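Local atomic coordinates of hyperosmolarity resistance protein Emb (Staphylococcus epidermidis, PDB entry 6GV5), a protein that probably mediates adherence of the bacterium to surface-immobilized fibronectin, as a giant extracellular matrix binding protein built of repeated helical modules. Residues Q14-F19 with S48-L53; G55-L60 with Q95-S100. One frame throughout, in Å; residues are numbered along the deposited sequence.

Interaction 1 of 2, residues Q14-F19 with S48-L53; sequences QQITNF and SHAKFL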
loop_
_atom_site.group_PDB
_atom_site.type_symbol
_atom_site.label_atom_id
_atom_site.label_comp_id
_atom_site.label_asym_id
_atom_site.label_seq_id
_atom_site.Cartn_x
_atom_site.Cartn_y
_atom_site.Cartn_z
ATOM N N GLN A 14 -13.915 6.568 10.067
ATOM C CA GLN A 14 -13.057 7.494 10.794
ATOM C C GLN A 14 -11.658 6.920 10.983
ATOM O O GLN A 14 -10.662 7.629 10.809
ATOM C CB GLN A 14 -13.692 7.837 12.141
ATOM C CG GLN A 14 -14.937 8.703 12.015
ATOM C CD GLN A 14 -15.660 8.890 13.336
ATOM O OE1 GLN A 14 -15.408 8.169 14.302
ATOM N NE2 GLN A 14 -16.563 9.862 13.385
ATOM N N GLN A 15 -11.561 5.635 11.341
ATOM C CA GLN A 15 -10.251 5.010 11.465
ATOM C C GLN A 15 -9.504 5.045 10.139
ATOM O O GLN A 15 -8.304 5.347 10.098
ATOM C CB GLN A 15 -10.390 3.565 11.946
ATOM C CG GLN A 15 -10.956 3.420 13.347
ATOM C CD GLN A 15 -10.785 2.018 13.904
ATOM O OE1 GLN A 15 -9.702 1.439 13.827
ATOM N NE2 GLN A 15 -11.855 1.468 14.465
ATOM N N ILE A 16 -10.201 4.738 9.044
ATOM C CA ILE A 16 -9.563 4.701 7.730
ATOM C C ILE A 16 -9.062 6.083 7.349
ATOM O O ILE A 16 -7.995 6.228 6.736
ATOM C CB ILE A 16 -10.547 4.147 6.683
ATOM C CG1 ILE A 16 -10.735 2.641 6.887
ATOM C CG2 ILE A 16 -10.054 4.433 5.259
ATOM C CD1 ILE A 16 -11.992 2.071 6.250
ATOM N N THR A 17 -9.822 7.120 7.704
ATOM C CA THR A 17 -9.401 8.482 7.396
ATOM C C THR A 17 -8.082 8.828 8.072
ATOM O O THR A 17 -7.308 9.631 7.539
ATOM C CB THR A 17 -10.490 9.470 7.815
ATOM O OG1 THR A 17 -11.712 9.152 7.135
ATOM C CG2 THR A 17 -10.079 10.893 7.482
ATOM N N ASN A 18 -7.805 8.228 9.236
ATOM C CA ASN A 18 -6.567 8.522 9.951
ATOM C C ASN A 18 -5.358 7.855 9.303
ATOM O O ASN A 18 -4.228 8.324 9.479
ATOM C CB ASN A 18 -6.664 8.059 11.406
ATOM C CG ASN A 18 -7.456 9.009 12.271
ATOM O OD1 ASN A 18 -7.438 10.219 12.059
ATOM N ND2 ASN A 18 -8.151 8.464 13.266
ATOM N N PHE A 19 -5.565 6.758 8.578
ATOM C CA PHE A 19 -4.453 6.017 8.002
ATOM C C PHE A 19 -3.600 6.923 7.117
ATOM O O PHE A 19 -4.108 7.816 6.429
ATOM C CB PHE A 19 -4.970 4.829 7.191
ATOM C CG PHE A 19 -5.662 3.769 8.012
ATOM C CD1 PHE A 19 -5.567 3.751 9.394
ATOM C CD2 PHE A 19 -6.402 2.778 7.391
ATOM C CE1 PHE A 19 -6.201 2.769 10.137
ATOM C CE2 PHE A 19 -7.037 1.798 8.126
ATOM C CZ PHE A 19 -6.938 1.793 9.500
ATOM N N SER A 48 -10.598 -4.722 9.083
ATOM C CA SER A 48 -9.372 -5.496 9.248
ATOM C C SER A 48 -8.582 -5.534 7.945
ATOM O O SER A 48 -7.353 -5.377 7.947
ATOM C CB SER A 48 -9.711 -6.910 9.719
ATOM O OG SER A 48 -8.540 -7.698 9.878
ATOM N N HIS A 49 -9.273 -5.727 6.820
ATOM C CA HIS A 49 -8.612 -5.702 5.519
ATOM C C HIS A 49 -7.987 -4.343 5.245
ATOM O O HIS A 49 -6.853 -4.259 4.752
ATOM C CB HIS A 49 -9.626 -6.068 4.431
ATOM C CG HIS A 49 -9.270 -5.567 3.065
ATOM N ND1 HIS A 49 -10.146 -4.834 2.294
ATOM C CD2 HIS A 49 -8.144 -5.706 2.327
ATOM C CE1 HIS A 49 -9.572 -4.535 1.142
ATOM N NE2 HIS A 49 -8.356 -5.051 1.138
ATOM N N ALA A 50 -8.705 -3.263 5.563
ATOM C CA ALA A 50 -8.161 -1.926 5.349
ATOM C C ALA A 50 -6.914 -1.700 6.195
ATOM O O ALA A 50 -5.951 -1.077 5.739
ATOM C CB ALA A 50 -9.218 -0.870 5.671
ATOM N N LYS A 51 -6.919 -2.184 7.439
ATOM C CA LYS A 51 -5.754 -2.002 8.293
ATOM C C LYS A 51 -4.554 -2.754 7.741
ATOM O O LYS A 51 -3.418 -2.264 7.806
ATOM C CB LYS A 51 -6.071 -2.466 9.718
ATOM C CG LYS A 51 -6.921 -1.480 10.491
ATOM C CD LYS A 51 -7.209 -1.961 11.905
ATOM C CE LYS A 51 -8.120 -0.980 12.635
ATOM N NZ LYS A 51 -8.626 -1.526 13.926
ATOM N N PHE A 52 -4.779 -3.951 7.204
ATOM C CA PHE A 52 -3.673 -4.717 6.642
ATOM C C PHE A 52 -3.155 -4.052 5.376
ATOM O O PHE A 52 -1.940 -3.891 5.192
ATOM C CB PHE A 52 -4.114 -6.149 6.360
ATOM C CG PHE A 52 -3.044 -6.991 5.721
ATOM C CD1 PHE A 52 -1.933 -7.384 6.446
ATOM C CD2 PHE A 52 -3.148 -7.383 4.401
ATOM C CE1 PHE A 52 -0.944 -8.154 5.861
ATOM C CE2 PHE A 52 -2.165 -8.155 3.813
ATOM C CZ PHE A 52 -1.065 -8.541 4.544
ATOM N N LEU A 53 -4.071 -3.645 4.496
ATOM C CA LEU A 53 -3.677 -2.922 3.294
ATOM C C LEU A 53 -2.915 -1.652 3.650
ATOM O O LEU A 53 -1.927 -1.302 2.988
ATOM C CB LEU A 53 -4.916 -2.592 2.464
ATOM C CG LEU A 53 -4.664 -1.897 1.128
ATOM C CD1 LEU A 53 -3.971 -2.829 0.153
ATOM C CD2 LEU A 53 -5.976 -1.386 0.553
#

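Interaction 2 of 2, residues G55-L60 with Q95-S100; sequences GKMEEL and QEIINS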
loop_
_atom_site.group_PDB
_atom_site.type_symbol
_atom_site.label_atom_id
_atom_site.label_comp_id
_atom_site.label_asym_id
_atom_site.label_seq_id
_atom_site.Cartn_x
_atom_site.Cartn_y
_atom_site.Cartn_z
ATOM N N GLY A 55 -0.959 -1.146 6.222
ATOM C CA GLY A 55 0.407 -1.498 6.571
ATOM C C GLY A 55 1.252 -1.816 5.355
ATOM O O GLY A 55 2.436 -1.457 5.293
ATOM N N LYS A 56 0.656 -2.484 4.365
ATOM C CA LYS A 56 1.407 -2.829 3.167
ATOM C C LYS A 56 1.710 -1.579 2.356
ATOM O O LYS A 56 2.796 -1.455 1.771
ATOM C CB LYS A 56 0.628 -3.830 2.325
ATOM C CG LYS A 56 0.551 -5.219 2.954
ATOM C CD LYS A 56 1.931 -5.853 3.017
ATOM C CE LYS A 56 1.892 -7.238 3.648
ATOM N NZ LYS A 56 3.265 -7.796 3.812
ATOM N N MET A 57 0.765 -0.637 2.318
ATOM C CA MET A 57 1.004 0.609 1.608
ATOM C C MET A 57 2.076 1.442 2.304
ATOM O O MET A 57 2.867 2.121 1.644
ATOM C CB MET A 57 -0.289 1.407 1.470
ATOM C CG MET A 57 -1.218 0.849 0.416
ATOM S SD MET A 57 -0.478 0.797 -1.227
ATOM C CE MET A 57 -0.227 2.545 -1.495
ATOM N N GLU A 58 2.112 1.419 3.644
ATOM C CA GLU A 58 3.223 2.032 4.363
ATOM C C GLU A 58 4.546 1.411 3.929
ATOM O O GLU A 58 5.524 2.124 3.676
ATOM C CB GLU A 58 3.033 1.879 5.875
ATOM C CG GLU A 58 1.940 2.747 6.458
ATOM C CD GLU A 58 1.796 2.569 7.958
ATOM O OE1 GLU A 58 2.306 1.558 8.488
ATOM O OE2 GLU A 58 1.177 3.441 8.606
ATOM N N GLU A 59 4.597 0.072 3.871
ATOM C CA GLU A 59 5.811 -0.609 3.439
ATOM C C GLU A 59 6.184 -0.219 2.016
ATOM O O GLU A 59 7.368 -0.003 1.711
ATOM C CB GLU A 59 5.618 -2.120 3.504
ATOM C CG GLU A 59 5.457 -2.720 4.882
ATOM C CD GLU A 59 5.384 -4.234 4.813
ATOM O OE1 GLU A 59 6.124 -4.817 3.992
ATOM O OE2 GLU A 59 4.581 -4.834 5.558
ATOM N N LEU A 60 5.197 -0.156 1.129
ATOM C CA LEU A 60 5.474 0.212 -0.253
ATOM C C LEU A 60 5.977 1.644 -0.350
ATOM O O LEU A 60 6.938 1.922 -1.081
ATOM C CB LEU A 60 4.222 0.024 -1.102
ATOM C CG LEU A 60 4.396 0.408 -2.579
ATOM C CD1 LEU A 60 5.370 -0.490 -3.313
ATOM C CD2 LEU A 60 3.028 0.395 -3.252
ATOM N N GLN A 95 5.661 3.409 -7.848
ATOM C CA GLN A 95 5.193 4.776 -8.029
ATOM C C GLN A 95 3.843 4.805 -8.726
ATOM O O GLN A 95 2.977 5.626 -8.393
ATOM C CB GLN A 95 6.220 5.573 -8.836
ATOM C CG GLN A 95 7.480 5.864 -8.082
ATOM C CD GLN A 95 8.565 6.408 -8.975
ATOM O OE1 GLN A 95 8.489 6.284 -10.201
ATOM N NE2 GLN A 95 9.581 7.020 -8.376
ATOM N N GLU A 96 3.648 3.919 -9.700
ATOM C CA GLU A 96 2.366 3.830 -10.393
ATOM C C GLU A 96 1.233 3.563 -9.413
ATOM O O GLU A 96 0.155 4.163 -9.515
ATOM C CB GLU A 96 2.426 2.731 -11.453
ATOM C CG GLU A 96 1.196 2.644 -12.349
ATOM C CD GLU A 96 1.151 3.749 -13.391
ATOM O OE1 GLU A 96 2.179 4.439 -13.575
ATOM O OE2 GLU A 96 0.089 3.927 -14.028
ATOM N N ILE A 97 1.454 2.663 -8.454
ATOM C CA ILE A 97 0.422 2.361 -7.469
ATOM C C ILE A 97 0.150 3.574 -6.587
ATOM O O ILE A 97 -1.004 3.972 -6.389
ATOM C CB ILE A 97 0.831 1.139 -6.626
ATOM C CG1 ILE A 97 0.877 -0.107 -7.505
ATOM C CG2 ILE A 97 -0.133 0.955 -5.468
ATOM C CD1 ILE A 97 1.488 -1.316 -6.839
ATOM N N ILE A 98 1.208 4.163 -6.031
ATOM C CA ILE A 98 1.043 5.260 -5.079
ATOM C C ILE A 98 0.354 6.449 -5.740
ATOM O O ILE A 98 -0.525 7.086 -5.149
ATOM C CB ILE A 98 2.404 5.661 -4.485
ATOM C CG1 ILE A 98 2.968 4.531 -3.621
ATOM C CG2 ILE A 98 2.265 6.951 -3.687
ATOM C CD1 ILE A 98 4.443 4.653 -3.376
ATOM N N ASN A 99 0.745 6.772 -6.967
ATOM C CA ASN A 99 0.244 7.956 -7.645
ATOM C C ASN A 99 -1.044 7.709 -8.417
ATOM O O ASN A 99 -1.578 8.648 -9.018
ATOM C CB ASN A 99 1.325 8.494 -8.593
ATOM C CG ASN A 99 2.582 8.907 -7.862
ATOM O OD1 ASN A 99 2.523 9.588 -6.840
ATOM N ND2 ASN A 99 3.732 8.488 -8.377
ATOM N N SER A 100 -1.562 6.485 -8.408
ATOM C CA SER A 100 -2.764 6.177 -9.170
ATOM C C SER A 100 -3.962 6.956 -8.642
ATOM O O SER A 100 -4.188 7.036 -7.431
ATOM C CB SER A 100 -3.046 4.676 -9.115
ATOM O OG SER A 100 -4.285 4.374 -9.729
#

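Interaction 1 of 2, residues Q14-F19 with S48-L53
F19, just past the end of helix 2-18, lays its ring against K51 and A50 of helix 40-65, and I16 in the last turn of helix 2-18 adds a second apolar contact to A50. The phenyl ring reaches across with its CZ, which comes within 3.4 Å of K51 CG, and the ring and the lysine chain cross at about a right angle. The neighbouring ring carbon, F19 CE2, lies 3.9 Å from the backbone A50 O and 4.2 Å from A50 CB. Q15 O and I16 CA of its own segment lie over one face of the ring, offset toward its rim. I16 meets A50 through its longer branch: a chi1 of -73° brings I16 CG1 to 4.0 Å from A50 CB, and the extended second torsion (161°) leaves I16 CD1 4.1 Å from that methyl, A50 CB. These two residues mark the nearest backbone approach, 7.2 Å between I16 CA and A50 CA, a spacing to which the small A50 probably contributes.

The one hydrogen bond across the segments lies at the more exposed side, between K51 and Q15. K51 is extended from CG to its ammonium group, and its NZ gives a weak hydrogen bond to Q15 OE1 at 3.2 Å. K51 CE is nearer still to Q15 OE1, at 3.1 Å, so the amide oxygen sits alongside the CE-NZ bond in a loose grip. The other half of that amide, Q15 NE2, is committed to D11 one turn earlier, which probably fixes how the oxygen is turned.

Within the three-helix GA module, K27 and I34 of helix 24-35 touch I16 and L30 touches A50, while L47 of helix 40-65 touches Q15 and I16.

Interaction 2 of 2, residues G55-L60 with Q95-S100
L60 pushes its CD2 methyl against I97 and I98 at once, and so forms the centre of a purely apolar contact between helix 40-65 and the C-terminal part of helix 81-99. L60 CD2 lies 3.9 Å from I97 CG2 and 4.2 Å from I98 CG1, meeting the short branch of one isoleucine and the long branch of the next. The leucine and I97 cross at about a right angle. CG anti to the backbone N (chi1 179°) sends the L60 branch toward the other helix, and the second torsion (66°) turns CD2 to it.

M57, one turn earlier, gets there by a bent route. Its side chain is bent at each of its three torsions, and the resulting curl carries the thioether across although the CB does not point at the other helix. M57 SD then stands 4.3 Å from I97 CG2, while M57 CE is 4.3 Å from I98 CG1. Both isoleucines are therefore touched by both residues of the opposing helix, each time through the same branch.

No hydrogen bond spans the two segments. Their axes stay 11.1 Å apart at closest approach and run obliquely antiparallel, 126° between their N-to-C directions, a wide separation that is bridged by long aliphatic side chains. I111 of helix 108-123 touches both M57 and I97, and K61 and V64 carry the contact with I98 further along helix 40-65.

Oblique apolar helix packing of this kind is typical of a small helical bundle, here in the range of the FIVAR domain, with helices 81-99 and 108-123 against the later part of helix 40-65.

How the interactions relate
Followed from the N terminus, the chain illustrates how one long helix can serve two bundles in succession. Helix 2-18 and helix 24-35 come first, and interaction 1 closes the first loop when helix 40-65 returns past the end of helix 2-18. The same helix continues without a break from 48-53 to 55-60, where the second loop opens; it closes at interaction 2, after helix 67-73, when helix 81-99 comes back. The two loops are in series, neither nested nor crossed, and their centres lie about 14 Å apart. Helix 40-65 thus links the GA module to the FIVAR domain as a continuous element shared by both.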